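Local atomic coordinates of hypothetical protein Atu2144 (Agrobacterium tumefaciens, PDB entry 2ODF), a protein that is of unknown function but is probably a hydrolase of the N-formylglutamate amidohydrolase family, related to the zinc exopeptidases. Residues Gly17-Ala22 against Leu77-Phe82; Leu28-His33 against Val150-Ser155; Ala36-Lys41 against Arg81-Val86. All blocks are in the same frame, centred on the assembly; numbering follows the deposited sequence.

Contact 1 (Gly17-Ala22 against Leu77-Phe82); sequences GVENAA and LVYQRF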
ATOM      1  N   GLY A  17      -4.993 -16.838   2.888  1.00 19.13           N
ATOM      2  CA  GLY A  17      -5.521 -18.058   3.470  1.00 19.37           C
ATOM      3  C   GLY A  17      -5.398 -18.038   4.978  1.00 19.17           C
ATOM      4  O   GLY A  17      -4.431 -17.494   5.525  1.00 17.80           O
ATOM      5  N   VAL A  18      -6.397 -18.573   5.669  1.00 19.58           N
ATOM      6  CA  VAL A  18      -6.295 -18.704   7.125  1.00 19.89           C
ATOM      7  C   VAL A  18      -6.782 -20.096   7.468  1.00 20.85           C
ATOM      8  O   VAL A  18      -7.835 -20.506   6.993  1.00 19.74           O
ATOM      9  CB  VAL A  18      -7.099 -17.636   7.896  1.00 20.58           C
ATOM     10  CG1 VAL A  18      -7.083 -17.918   9.432  1.00 19.83           C
ATOM     11  CG2 VAL A  18      -6.569 -16.223   7.593  1.00 20.86           C
ATOM     12  N   GLU A  19      -5.984 -20.809   8.239  1.00 20.36           N
ATOM     13  CA  GLU A  19      -6.315 -22.127   8.695  1.00 21.82           C
ATOM     14  C   GLU A  19      -6.274 -22.185  10.212  1.00 21.67           C
ATOM     15  O   GLU A  19      -5.523 -21.504  10.830  1.00 20.87           O
ATOM     16  CB  GLU A  19      -5.424 -23.166   8.041  1.00 22.15           C
ATOM     17  CG  GLU A  19      -5.749 -23.432   6.572  1.00 24.03           C
ATOM     18  CD  GLU A  19      -4.727 -24.328   5.899  1.00 25.68           C
ATOM     19  OE1 GLU A  19      -3.893 -24.885   6.595  1.00 29.67           O
ATOM     20  OE2 GLU A  19      -4.773 -24.485   4.686  1.00 29.14           O
ATOM     21  N   ASN A  20      -7.167 -22.968  10.782  1.00 22.56           N
ATOM     22  CA  ASN A  20      -7.259 -23.054  12.223  1.00 23.05           C
ATOM     23  C   ASN A  20      -7.560 -21.677  12.826  1.00 22.21           C
ATOM     24  O   ASN A  20      -7.025 -21.329  13.809  1.00 21.87           O
ATOM     25  CB  ASN A  20      -5.974 -23.668  12.740  1.00 23.11           C
ATOM     26  CG  ASN A  20      -6.200 -24.750  13.733  1.00 27.12           C
ATOM     27  OD1 ASN A  20      -7.299 -25.057  14.039  1.00 31.22           O
ATOM     28  ND2 ASN A  20      -5.142 -25.295  14.269  1.00 28.72           N
ATOM     29  N   ALA A  21      -8.446 -20.924  12.186  1.00 22.84           N
ATOM     30  CA  ALA A  21      -8.821 -19.562  12.618  1.00 23.13           C
ATOM     31  C   ALA A  21      -9.212 -19.524  14.099  1.00 23.91           C
ATOM     32  O   ALA A  21      -8.809 -18.628  14.867  1.00 23.67           O
ATOM     33  CB  ALA A  21      -9.969 -19.022  11.748  1.00 23.51           C
ATOM     34  N   ALA A  22      -9.969 -20.526  14.521  1.00 23.78           N
ATOM     35  CA  ALA A  22     -10.415 -20.604  15.895  1.00 24.56           C
ATOM     36  C   ALA A  22      -9.513 -21.460  16.791  1.00 24.47           C
ATOM     37  O   ALA A  22      -9.971 -21.990  17.760  1.00 26.19           O
ATOM     38  CB  ALA A  22     -11.875 -21.094  15.957  1.00 25.24           C
ATOM     39  N   LEU A  77      -2.922 -20.249  11.388  1.00 17.21           N
ATOM     40  CA  LEU A  77      -1.935 -20.051  10.331  1.00 17.70           C
ATOM     41  C   LEU A  77      -2.525 -19.103   9.311  1.00 17.26           C
ATOM     42  O   LEU A  77      -3.594 -19.375   8.785  1.00 18.23           O
ATOM     43  CB  LEU A  77      -1.573 -21.353   9.646  1.00 17.09           C
ATOM     44  CG  LEU A  77      -0.776 -21.328   8.341  1.00 16.92           C
ATOM     45  CD1 LEU A  77       0.557 -20.618   8.515  1.00 13.09           C
ATOM     46  CD2 LEU A  77      -0.585 -22.765   7.857  1.00 18.14           C
ATOM     47  N   VAL A  78      -1.828 -18.004   9.066  1.00 17.61           N
ATOM     48  CA  VAL A  78      -2.171 -17.040   8.022  1.00 17.39           C
ATOM     49  C   VAL A  78      -1.111 -17.122   6.955  1.00 17.60           C
ATOM     50  O   VAL A  78       0.084 -17.020   7.249  1.00 16.70           O
ATOM     51  CB  VAL A  78      -2.232 -15.607   8.537  1.00 17.36           C
ATOM     52  CG1 VAL A  78      -2.669 -14.643   7.398  1.00 16.13           C
ATOM     53  CG2 VAL A  78      -3.170 -15.514   9.722  1.00 18.73           C
ATOM     54  N   TYR A  79      -1.547 -17.308   5.711  1.00 17.54           N
ATOM     55  CA  TYR A  79      -0.615 -17.492   4.623  1.00 18.08           C
ATOM     56  C   TYR A  79      -1.100 -16.767   3.352  1.00 18.08           C
ATOM     57  O   TYR A  79      -2.299 -16.505   3.163  1.00 17.87           O
ATOM     58  CB  TYR A  79      -0.311 -18.967   4.392  1.00 18.16           C
ATOM     59  CG  TYR A  79      -1.448 -19.797   3.846  1.00 19.35           C
ATOM     60  CD1 TYR A  79      -2.440 -20.300   4.695  1.00 20.41           C
ATOM     61  CD2 TYR A  79      -1.526 -20.104   2.502  1.00 20.09           C
ATOM     62  CE1 TYR A  79      -3.484 -21.065   4.209  1.00 19.67           C
ATOM     63  CE2 TYR A  79      -2.581 -20.894   2.006  1.00 20.79           C
ATOM     64  CZ  TYR A  79      -3.553 -21.358   2.868  1.00 19.94           C
ATOM     65  OH  TYR A  79      -4.615 -22.127   2.397  1.00 20.79           O
ATOM     66  N   GLN A  80      -0.126 -16.422   2.530  1.00 18.42           N
ATOM     67  CA  GLN A  80      -0.348 -15.753   1.253  1.00 18.80           C
ATOM     68  C   GLN A  80      -0.530 -16.809   0.184  1.00 18.93           C
ATOM     69  O   GLN A  80       0.276 -17.750   0.091  1.00 19.72           O
ATOM     70  CB  GLN A  80       0.877 -14.863   1.019  1.00 19.72           C
ATOM     71  CG  GLN A  80       0.968 -14.043  -0.210  1.00 20.06           C
ATOM     72  CD  GLN A  80      -0.293 -13.272  -0.610  1.00 21.01           C
ATOM     73  OE1 GLN A  80      -0.622 -12.199  -0.065  1.00 22.06           O
ATOM     74  NE2 GLN A  80      -0.938 -13.767  -1.624  1.00 14.65           N
ATOM     75  N   ARG A  81      -1.598 -16.684  -0.602  1.00 18.88           N
ATOM     76  CA  ARG A  81      -1.931 -17.688  -1.618  1.00 18.56           C
ATOM     77  C   ARG A  81      -1.296 -17.466  -3.004  1.00 18.50           C
ATOM     78  O   ARG A  81      -1.459 -18.296  -3.877  1.00 17.74           O
ATOM     79  CB  ARG A  81      -3.458 -17.822  -1.716  1.00 18.49           C
ATOM     80  CG  ARG A  81      -4.063 -18.307  -0.401  1.00 19.09           C
ATOM     81  CD  ARG A  81      -5.525 -18.573  -0.482  1.00 19.42           C
ATOM     82  NE  ARG A  81      -5.830 -19.692  -1.367  1.00 20.52           N
ATOM     83  CZ  ARG A  81      -6.299 -19.573  -2.601  1.00 22.57           C
ATOM     84  NH1 ARG A  81      -6.537 -18.372  -3.125  1.00 22.44           N
ATOM     85  NH2 ARG A  81      -6.536 -20.673  -3.317  1.00 20.60           N
ATOM     86  N   PHE A  82      -0.570 -16.361  -3.188  1.00 17.73           N
ATOM     87  CA  PHE A  82       0.104 -16.051  -4.443  1.00 17.80           C
ATOM     88  C   PHE A  82       1.557 -15.693  -4.255  1.00 17.10           C
ATOM     89  O   PHE A  82       1.984 -15.313  -3.151  1.00 16.57           O
ATOM     90  CB  PHE A  82      -0.660 -14.926  -5.197  1.00 18.59           C
ATOM     91  CG  PHE A  82      -2.084 -15.310  -5.503  1.00 17.21           C
ATOM     92  CD1 PHE A  82      -2.401 -15.993  -6.659  1.00 18.89           C
ATOM     93  CD2 PHE A  82      -3.075 -15.096  -4.562  1.00 18.37           C
ATOM     94  CE1 PHE A  82      -3.691 -16.421  -6.882  1.00 19.35           C
ATOM     95  CE2 PHE A  82      -4.344 -15.499  -4.782  1.00 17.98           C
ATOM     96  CZ  PHE A  82      -4.659 -16.162  -5.939  1.00 18.90           C
TER
HETATM   97  O   HOH W   1      -7.198 -23.711   3.447  1.00 43.02           O

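Contact 2 (Leu28-His33 against Val150-Ser155); sequences LLVCEH and VVTIHS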
ATOM      1  N   LEU A  28       0.832 -17.733  16.694  1.00 17.62           N
ATOM      2  CA  LEU A  28       0.212 -17.304  15.428  1.00 17.12           C
ATOM      3  C   LEU A  28       1.255 -17.486  14.342  1.00 16.44           C
ATOM      4  O   LEU A  28       2.301 -16.798  14.330  1.00 15.02           O
ATOM      5  CB  LEU A  28      -0.228 -15.841  15.504  1.00 17.50           C
ATOM      6  CG  LEU A  28      -0.930 -15.236  14.263  1.00 17.06           C
ATOM      7  CD1 LEU A  28      -2.167 -16.024  13.801  1.00 14.51           C
ATOM      8  CD2 LEU A  28      -1.271 -13.724  14.471  1.00 16.44           C
ATOM      9  N   LEU A  29       1.007 -18.467  13.479  1.00 15.76           N
ATOM     10  CA  LEU A  29       1.919 -18.823  12.422  1.00 15.50           C
ATOM     11  C   LEU A  29       1.610 -17.984  11.188  1.00 15.53           C
ATOM     12  O   LEU A  29       0.429 -17.793  10.839  1.00 14.65           O
ATOM     13  CB  LEU A  29       1.808 -20.306  12.085  1.00 15.67           C
ATOM     14  CG  LEU A  29       2.260 -21.296  13.175  1.00 16.55           C
ATOM     15  CD1 LEU A  29       1.617 -22.713  13.019  1.00 14.56           C
ATOM     16  CD2 LEU A  29       3.795 -21.352  13.249  1.00 16.82           C
ATOM     17  N   VAL A  30       2.677 -17.487  10.555  1.00 14.30           N
ATOM     18  CA  VAL A  30       2.604 -16.615   9.365  1.00 15.11           C
ATOM     19  C   VAL A  30       3.566 -17.134   8.287  1.00 15.66           C
ATOM     20  O   VAL A  30       4.744 -17.388   8.559  1.00 16.52           O
ATOM     21  CB  VAL A  30       2.932 -15.136   9.719  1.00 15.08           C
ATOM     22  CG1 VAL A  30       2.858 -14.232   8.459  1.00 14.81           C
ATOM     23  CG2 VAL A  30       2.000 -14.655  10.895  1.00 14.77           C
ATOM     24  N   CYS A  31       3.066 -17.287   7.071  1.00 15.63           N
ATOM     25  CA  CYS A  31       3.866 -17.802   5.963  1.00 15.29           C
ATOM     26  C   CYS A  31       3.648 -16.958   4.709  1.00 15.49           C
ATOM     27  O   CYS A  31       2.724 -17.201   3.930  1.00 15.26           O
ATOM     28  CB  CYS A  31       3.517 -19.279   5.705  1.00 14.46           C
ATOM     29  SG  CYS A  31       4.685 -20.068   4.631  1.00 17.52           S
ATOM     30  N   GLU A  32       4.502 -15.944   4.542  1.00 15.45           N
ATOM     31  CA  GLU A  32       4.409 -15.006   3.423  1.00 16.30           C
ATOM     32  C   GLU A  32       4.774 -15.650   2.064  1.00 16.88           C
ATOM     33  O   GLU A  32       4.211 -15.289   1.026  1.00 16.76           O
ATOM     34  CB  GLU A  32       5.305 -13.795   3.662  1.00 16.62           C
ATOM     35  CG  GLU A  32       5.125 -13.083   4.980  1.00 17.70           C
ATOM     36  CD  GLU A  32       6.115 -13.545   6.001  1.00 19.72           C
ATOM     37  OE1 GLU A  32       6.239 -14.774   6.174  1.00 18.83           O
ATOM     38  OE2 GLU A  32       6.766 -12.695   6.634  1.00 22.55           O
ATOM     39  N   HIS A  33       5.667 -16.638   2.084  1.00 17.07           N
ATOM     40  CA  HIS A  33       6.154 -17.262   0.845  1.00 16.66           C
ATOM     41  C   HIS A  33       5.599 -18.652   0.618  1.00 16.21           C
ATOM     42  O   HIS A  33       6.256 -19.502   0.023  1.00 15.83           O
ATOM     43  CB  HIS A  33       7.690 -17.270   0.813  1.00 17.80           C
ATOM     44  CG  HIS A  33       8.308 -15.906   0.920  1.00 16.57           C
ATOM     45  ND1 HIS A  33       9.601 -15.712   1.340  1.00 18.37           N
ATOM     46  CD2 HIS A  33       7.792 -14.668   0.708  1.00 16.36           C
ATOM     47  CE1 HIS A  33       9.877 -14.416   1.354  1.00 18.74           C
ATOM     48  NE2 HIS A  33       8.789 -13.757   0.992  1.00 18.18           N
ATOM     49  N   VAL A 150       4.261 -14.420  17.710  1.00 16.31           N
ATOM     50  CA  VAL A 150       4.254 -14.297  16.244  1.00 16.72           C
ATOM     51  C   VAL A 150       5.395 -15.105  15.692  1.00 16.07           C
ATOM     52  O   VAL A 150       6.549 -14.813  15.957  1.00 16.61           O
ATOM     53  CB  VAL A 150       4.346 -12.815  15.795  1.00 16.58           C
ATOM     54  CG1 VAL A 150       4.357 -12.684  14.224  1.00 16.91           C
ATOM     55  CG2 VAL A 150       3.193 -12.027  16.415  1.00 17.09           C
ATOM     56  N   VAL A 151       5.075 -16.106  14.881  1.00 16.18           N
ATOM     57  CA  VAL A 151       6.103 -17.007  14.382  1.00 16.75           C
ATOM     58  C   VAL A 151       5.955 -17.071  12.883  1.00 16.98           C
ATOM     59  O   VAL A 151       4.927 -17.525  12.397  1.00 17.44           O
ATOM     60  CB  VAL A 151       5.956 -18.433  14.967  1.00 17.43           C
ATOM     61  CG1 VAL A 151       7.037 -19.364  14.355  1.00 16.67           C
ATOM     62  CG2 VAL A 151       6.023 -18.409  16.514  1.00 17.69           C
ATOM     63  N   THR A 152       6.960 -16.603  12.152  1.00 16.88           N
ATOM     64  CA  THR A 152       6.957 -16.727  10.692  1.00 17.09           C
ATOM     65  C   THR A 152       7.832 -17.907  10.227  1.00 16.90           C
ATOM     66  O   THR A 152       8.865 -18.241  10.833  1.00 16.07           O
ATOM     67  CB  THR A 152       7.372 -15.421   9.993  1.00 17.38           C
ATOM     68  OG1 THR A 152       8.785 -15.268  10.027  1.00 18.54           O
ATOM     69  CG2 THR A 152       6.766 -14.192  10.678  1.00 18.13           C
ATOM     70  N   ILE A 153       7.385 -18.545   9.149  1.00 15.90           N
ATOM     71  CA  ILE A 153       8.019 -19.769   8.644  1.00 16.64           C
ATOM     72  C   ILE A 153       8.483 -19.577   7.213  1.00 16.62           C
ATOM     73  O   ILE A 153       7.679 -19.272   6.314  1.00 16.92           O
ATOM     74  CB  ILE A 153       7.028 -20.982   8.672  1.00 16.85           C
ATOM     75  CG1 ILE A 153       6.417 -21.192  10.066  1.00 18.11           C
ATOM     76  CG2 ILE A 153       7.682 -22.234   8.131  1.00 15.70           C
ATOM     77  CD1 ILE A 153       7.402 -21.524  11.183  1.00 14.43           C
ATOM     78  N   HIS A 154       9.777 -19.796   7.002  1.00 16.26           N
ATOM     79  CA  HIS A 154      10.438 -19.583   5.726  1.00 16.96           C
ATOM     80  C   HIS A 154      11.352 -20.780   5.404  1.00 16.73           C
ATOM     81  O   HIS A 154      11.785 -21.515   6.315  1.00 16.90           O
ATOM     82  CB  HIS A 154      11.323 -18.335   5.768  1.00 17.04           C
ATOM     83  CG  HIS A 154      10.567 -17.042   5.735  1.00 18.86           C
ATOM     84  ND1 HIS A 154       9.785 -16.605   6.784  1.00 22.63           N
ATOM     85  CD2 HIS A 154      10.469 -16.097   4.770  1.00 18.33           C
ATOM     86  CE1 HIS A 154       9.261 -15.430   6.471  1.00 21.63           C
ATOM     87  NE2 HIS A 154       9.647 -15.110   5.249  1.00 23.26           N
ATOM     88  N   SER A 155      11.662 -20.951   4.122  1.00 16.91           N
ATOM     89  CA  SER A 155      12.748 -21.841   3.713  1.00 17.07           C
ATOM     90  C   SER A 155      13.700 -21.104   2.809  1.00 18.04           C
ATOM     91  O   SER A 155      13.361 -20.052   2.204  1.00 17.61           O
ATOM     92  CB  SER A 155      12.245 -23.167   3.060  1.00 17.78           C
ATOM     93  OG  SER A 155      11.707 -22.995   1.756  1.00 15.76           O
TER
HETATM   94  O   HOH W   2       7.470 -17.394   4.115  1.00 23.36           O

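Contact 3 (Ala36-Lys41 against Arg81-Val86); sequences ATIPQK and RFSRLV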
ATOM      1  N   ALA A  36       3.395 -20.588  -4.757  1.00 17.26           N
ATOM      2  CA  ALA A  36       4.062 -20.257  -6.006  1.00 17.30           C
ATOM      3  C   ALA A  36       3.081 -19.786  -7.087  1.00 17.65           C
ATOM      4  O   ALA A  36       3.511 -19.415  -8.189  1.00 17.76           O
ATOM      5  CB  ALA A  36       4.826 -21.469  -6.487  1.00 17.04           C
ATOM      6  N   THR A  37       1.787 -19.765  -6.762  1.00 17.36           N
ATOM      7  CA  THR A  37       0.742 -19.438  -7.716  1.00 17.95           C
ATOM      8  C   THR A  37       0.886 -18.003  -8.283  1.00 18.29           C
ATOM      9  O   THR A  37       1.082 -17.041  -7.550  1.00 17.82           O
ATOM     10  CB  THR A  37      -0.648 -19.602  -7.125  1.00 17.86           C
ATOM     11  OG1 THR A  37      -0.766 -20.912  -6.526  1.00 18.29           O
ATOM     12  CG2 THR A  37      -1.698 -19.441  -8.226  1.00 17.29           C
ATOM     13  N   ILE A  38       0.830 -17.909  -9.604  1.00 19.27           N
ATOM     14  CA  ILE A  38       0.840 -16.629 -10.314  1.00 19.30           C
ATOM     15  C   ILE A  38      -0.604 -16.387 -10.743  1.00 19.83           C
ATOM     16  O   ILE A  38      -1.199 -17.244 -11.419  1.00 19.15           O
ATOM     17  CB  ILE A  38       1.739 -16.652 -11.590  1.00 20.28           C
ATOM     18  CG1 ILE A  38       3.159 -17.179 -11.312  1.00 20.14           C
ATOM     19  CG2 ILE A  38       1.795 -15.247 -12.228  1.00 18.83           C
ATOM     20  CD1 ILE A  38       3.914 -16.460 -10.212  1.00 20.04           C
ATOM     21  N   PRO A  39      -1.180 -15.223 -10.374  1.00 19.28           N
ATOM     22  CA  PRO A  39      -2.518 -14.916 -10.853  1.00 19.74           C
ATOM     23  C   PRO A  39      -2.562 -14.979 -12.378  1.00 19.30           C
ATOM     24  O   PRO A  39      -1.582 -14.634 -13.028  1.00 17.68           O
ATOM     25  CB  PRO A  39      -2.758 -13.484 -10.370  1.00 19.90           C
ATOM     26  CG  PRO A  39      -1.846 -13.304  -9.241  1.00 19.03           C
ATOM     27  CD  PRO A  39      -0.642 -14.137  -9.529  1.00 19.64           C
ATOM     28  N   GLN A  40      -3.680 -15.461 -12.903  1.00 20.85           N
ATOM     29  CA  GLN A  40      -3.870 -15.703 -14.330  1.00 22.42           C
ATOM     30  C   GLN A  40      -3.484 -14.462 -15.130  1.00 22.58           C
ATOM     31  O   GLN A  40      -2.808 -14.565 -16.140  1.00 23.61           O
ATOM     32  CB  GLN A  40      -5.331 -16.104 -14.607  1.00 22.91           C
ATOM     33  CG  GLN A  40      -5.535 -16.762 -15.986  1.00 24.25           C
ATOM     34  CD  GLN A  40      -7.007 -16.799 -16.420  1.00 26.10           C
ATOM     35  OE1 GLN A  40      -7.623 -17.868 -16.432  1.00 35.50           O
ATOM     36  NE2 GLN A  40      -7.567 -15.640 -16.789  1.00 28.72           N
ATOM     37  N   LYS A  41      -3.860 -13.281 -14.655  1.00 22.83           N
ATOM     38  CA  LYS A  41      -3.603 -12.065 -15.419  1.00 23.29           C
ATOM     39  C   LYS A  41      -2.116 -11.878 -15.790  1.00 21.96           C
ATOM     40  O   LYS A  41      -1.806 -11.227 -16.782  1.00 21.18           O
ATOM     41  CB  LYS A  41      -4.169 -10.831 -14.687  1.00 23.93           C
ATOM     42  CG  LYS A  41      -3.459 -10.423 -13.442  1.00 27.03           C
ATOM     43  CD  LYS A  41      -3.949  -9.025 -12.910  1.00 27.46           C
ATOM     44  CE  LYS A  41      -3.157  -7.831 -13.477  1.00 31.66           C
ATOM     45  NZ  LYS A  41      -3.112  -6.609 -12.540  1.00 32.48           N
ATOM     46  N   ARG A  81      -1.598 -16.684  -0.602  1.00 18.88           N
ATOM     47  CA  ARG A  81      -1.931 -17.688  -1.618  1.00 18.56           C
ATOM     48  C   ARG A  81      -1.296 -17.466  -3.004  1.00 18.50           C
ATOM     49  O   ARG A  81      -1.459 -18.296  -3.877  1.00 17.74           O
ATOM     50  CB  ARG A  81      -3.458 -17.822  -1.716  1.00 18.49           C
ATOM     51  CG  ARG A  81      -4.063 -18.307  -0.401  1.00 19.09           C
ATOM     52  CD  ARG A  81      -5.525 -18.573  -0.482  1.00 19.42           C
ATOM     53  NE  ARG A  81      -5.830 -19.692  -1.367  1.00 20.52           N
ATOM     54  CZ  ARG A  81      -6.299 -19.573  -2.601  1.00 22.57           C
ATOM     55  NH1 ARG A  81      -6.537 -18.372  -3.125  1.00 22.44           N
ATOM     56  NH2 ARG A  81      -6.536 -20.673  -3.317  1.00 20.60           N
ATOM     57  N   PHE A  82      -0.570 -16.361  -3.188  1.00 17.73           N
ATOM     58  CA  PHE A  82       0.104 -16.051  -4.443  1.00 17.80           C
ATOM     59  C   PHE A  82       1.557 -15.693  -4.255  1.00 17.10           C
ATOM     60  O   PHE A  82       1.984 -15.313  -3.151  1.00 16.57           O
ATOM     61  CB  PHE A  82      -0.660 -14.926  -5.197  1.00 18.59           C
ATOM     62  CG  PHE A  82      -2.084 -15.310  -5.503  1.00 17.21           C
ATOM     63  CD1 PHE A  82      -2.401 -15.993  -6.659  1.00 18.89           C
ATOM     64  CD2 PHE A  82      -3.075 -15.096  -4.562  1.00 18.37           C
ATOM     65  CE1 PHE A  82      -3.691 -16.421  -6.882  1.00 19.35           C
ATOM     66  CE2 PHE A  82      -4.344 -15.499  -4.782  1.00 17.98           C
ATOM     67  CZ  PHE A  82      -4.659 -16.162  -5.939  1.00 18.90           C
ATOM     68  N   SER A  83       2.306 -15.833  -5.356  1.00 16.68           N
ATOM     69  CA  SER A  83       3.751 -15.803  -5.352  1.00 16.79           C
ATOM     70  C   SER A  83       4.357 -14.484  -4.930  1.00 17.02           C
ATOM     71  O   SER A  83       3.866 -13.385  -5.316  1.00 17.47           O
ATOM     72  CB  SER A  83       4.291 -16.130  -6.743  1.00 16.88           C
ATOM     73  OG  SER A  83       5.700 -16.048  -6.774  1.00 14.79           O
ATOM     74  N   ARG A  84       5.460 -14.616  -4.197  1.00 16.77           N
ATOM     75  CA  ARG A  84       6.324 -13.499  -3.813  1.00 17.13           C
ATOM     76  C   ARG A  84       6.901 -12.776  -5.049  1.00 17.23           C
ATOM     77  O   ARG A  84       7.464 -11.678  -4.919  1.00 16.66           O
ATOM     78  CB  ARG A  84       7.492 -13.997  -2.948  1.00 16.22           C
ATOM     79  CG  ARG A  84       8.478 -14.959  -3.695  1.00 16.50           C
ATOM     80  CD  ARG A  84       9.633 -15.402  -2.827  1.00 18.62           C
ATOM     81  NE  ARG A  84      10.424 -14.269  -2.367  1.00 18.29           N
ATOM     82  CZ  ARG A  84      11.540 -14.345  -1.656  1.00 20.83           C
ATOM     83  NH1 ARG A  84      12.017 -15.515  -1.272  1.00 24.22           N
ATOM     84  NH2 ARG A  84      12.160 -13.235  -1.299  1.00 21.73           N
ATOM     85  N   LEU A  85       6.856 -13.430  -6.211  1.00 17.57           N
ATOM     86  CA  LEU A  85       7.289 -12.765  -7.457  1.00 17.60           C
ATOM     87  C   LEU A  85       6.382 -11.614  -7.850  1.00 17.41           C
ATOM     88  O   LEU A  85       6.866 -10.639  -8.446  1.00 17.64           O
ATOM     89  CB  LEU A  85       7.391 -13.741  -8.614  1.00 18.43           C
ATOM     90  CG  LEU A  85       8.528 -14.759  -8.563  1.00 18.26           C
ATOM     91  CD1 LEU A  85       8.252 -15.803  -9.617  1.00 18.92           C
ATOM     92  CD2 LEU A  85       9.845 -14.121  -8.765  1.00 19.48           C
ATOM     93  N   VAL A  86       5.092 -11.710  -7.521  1.00 16.54           N
ATOM     94  CA  VAL A  86       4.146 -10.652  -7.799  1.00 17.44           C
ATOM     95  C   VAL A  86       4.243  -9.557  -6.721  1.00 17.72           C
ATOM     96  O   VAL A  86       4.377  -8.369  -7.022  1.00 17.41           O
ATOM     97  CB  VAL A  86       2.698 -11.181  -7.946  1.00 18.14           C
ATOM     98  CG1 VAL A  86       1.743 -10.021  -8.304  1.00 17.13           C
ATOM     99  CG2 VAL A  86       2.646 -12.239  -9.061  1.00 16.85           C
TER
HETATM  100  O   HOH W   3      -3.067 -20.199  -4.878  1.00 25.26           O

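Contact 1 (Gly17-Ala22 against Leu77-Phe82)
A chi1 of 69° sets the Y79 ring between its own backbone N and carbonyl carbon and lays it across the neighbouring strand over G17, while E19, with CG anti to its carbonyl carbon (chi1 -73°) and the chain extended beyond, runs out to the hydroxyl end of the same ring. This is the antiparallel margin of a mixed sheet: strand 16-19 is its outermost strand on this side, and strand 77-80 is its neighbour, with G17-Y79 and E19-L77 as hydrogen-bonded pairs about the non-hydrogen-bonded pair V18-V78. Four backbone bonds join them, among them G17 N to Y79 O at 2.7 Å and E19 N to L77 O at 2.8 Å, and all are close to straight.

On the face bearing Y79, E19 and L77, the CA of G17 makes a CH-pi contact, 3.9 Å from the centroid of the Y79 ring and displaced toward its rim. The E19 carboxylate is turned 71° from the plane of that ring, and its OE2 also forms a salt bridge with R67 of helix 62-73, which the side chains of L77 and Y79 touch as well. The other face carries V18 and V78, whose side chains lie alongside each other, with CG2 of V18 4.1 Å from CG2 of V78; helix 116-143 packs on both. Beyond the strand end, the CG and CD methylenes of R81 rest against the backbone of G17, and its NH1 turns to the carbonyls of K14 and E12. A water is held 2.8 Å from E19 OE2, to which it donates, and 3.2 Å from Y79 OH.

Contact 2 (Leu28-His33 against Val150-Ser155)
Backbone bonds between L28-C31 and V150-I153 run in the parallel pattern: V151 N donates to L28 O at 2.9 Å, V30 N to V151 O, and I153 N to V30 O. Two CA-H...O contacts accompany them, the shorter from T152 CA to V30 O at 3.1 Å. Past the last of these bonds the chains spread apart, and a water takes over, accepting from H33 N and donating to I153 O.

Apolar contacts lie on both faces. L29 and V151 stand side by side; with CG of L29 anti to its carbonyl carbon (chi1 -66°), CD2 reaches V151 CG1 at 4.0 Å and also meets CG1 of I153, under helix 62-73. On the opposite face, V30 CB meets T152 CG2, and F130 of helix 116-143 lies against V30.

The two strands are central in the mixed, mainly parallel sheet of an alpha/beta fold, flanked by helices as in zinc exopeptidase relatives, and the polar residues gather at their C-terminal ends, H154 still within its strand and E32 and H33 just beyond theirs.

There the contacts are aromatic and polar. The edge of H154 is directed at the face of H33 in an offset edge-to-face pair, centroids 5.0 Å apart and planes at 82°. The imidazole of H33 is held from outside by D88 at NE2 and, weakly, by D59 at ND1. The E32 chain bends at chi2 and carries its carboxylate to the H154 ring, the two planes 73° apart, while its OE2 is hydrogen-bonded to OG1 of T209. The water between the strands sits over the centre of one H154 face, 3.2 Å above the plane.

Contact 3 (Ala36-Lys41 against Arg81-Val86)
The carbonyl oxygen of T37 receives the backbone N-H of S83, with S83 N 2.8 Å from T37 O. Around the same oxygen gather CA of F82, in a CA-H...O contact, and CB of S83 at 3.4 Å. A water makes a second polar link, donating to R81 O at 2.7 Å and lying 2.9 Å from T37 OG1, a hydroxyl also hydrogen-bonded to S35.

The F82 ring meets the loop with its CD1 side. T37 O approaches the ring edge near its plane, the T37 side chain crosses the ring obliquely, its CG2 meeting CD1 and CE1 of F82, and CG of P39 comes within 3.8 Å of F82 CD1. The P39 ring also slides past V86 in the opposite direction, its CD against V86 CG2.

Although the CB of I38 points away from the facing segment, its chain doubles back: with chi1 -51° and chi2 -55°, CD1 ends 3.5 Å from S83 CB. The S83 hydroxyl, anti to its backbone N (chi1 177°), accepts from L85 N at 2.9 Å and closes an ST turn; it is also hydrogen-bonded to the carbonyl of A57, which ties the turn to a further loop.

The contact joins two loops that leave the C-terminal ends of neighbouring parallel strands, 27-31 and 77-80. F82 and V86 pack on L126 of helix 116-143, F82 additionally meets the ring of F8 from the N-terminal region, and V86 O accepts from R122 of the same helix.

Contacts 1 and 2 belong to one sheet, their centres about 10 Å apart: strand 77-80 pairs with 16-19 on one side and with 27-31 on the other, V78 N lying 2.9 Å from L29 O and V78 O 3.0 Å from C31 N. Contact 3 continues from both, sharing R81 and F82 with contact 1, about 16 Å away between centres. It lies about 18 Å from contact 2, yet R84 CZ comes within 3.4 Å of H33 CE1, and R84 forms a salt bridge with D88, the partner of H33. The polar cluster of E32, H33 and H154, with D59 and D88 nearby, is consistent with an active-site region, but this remains an inference.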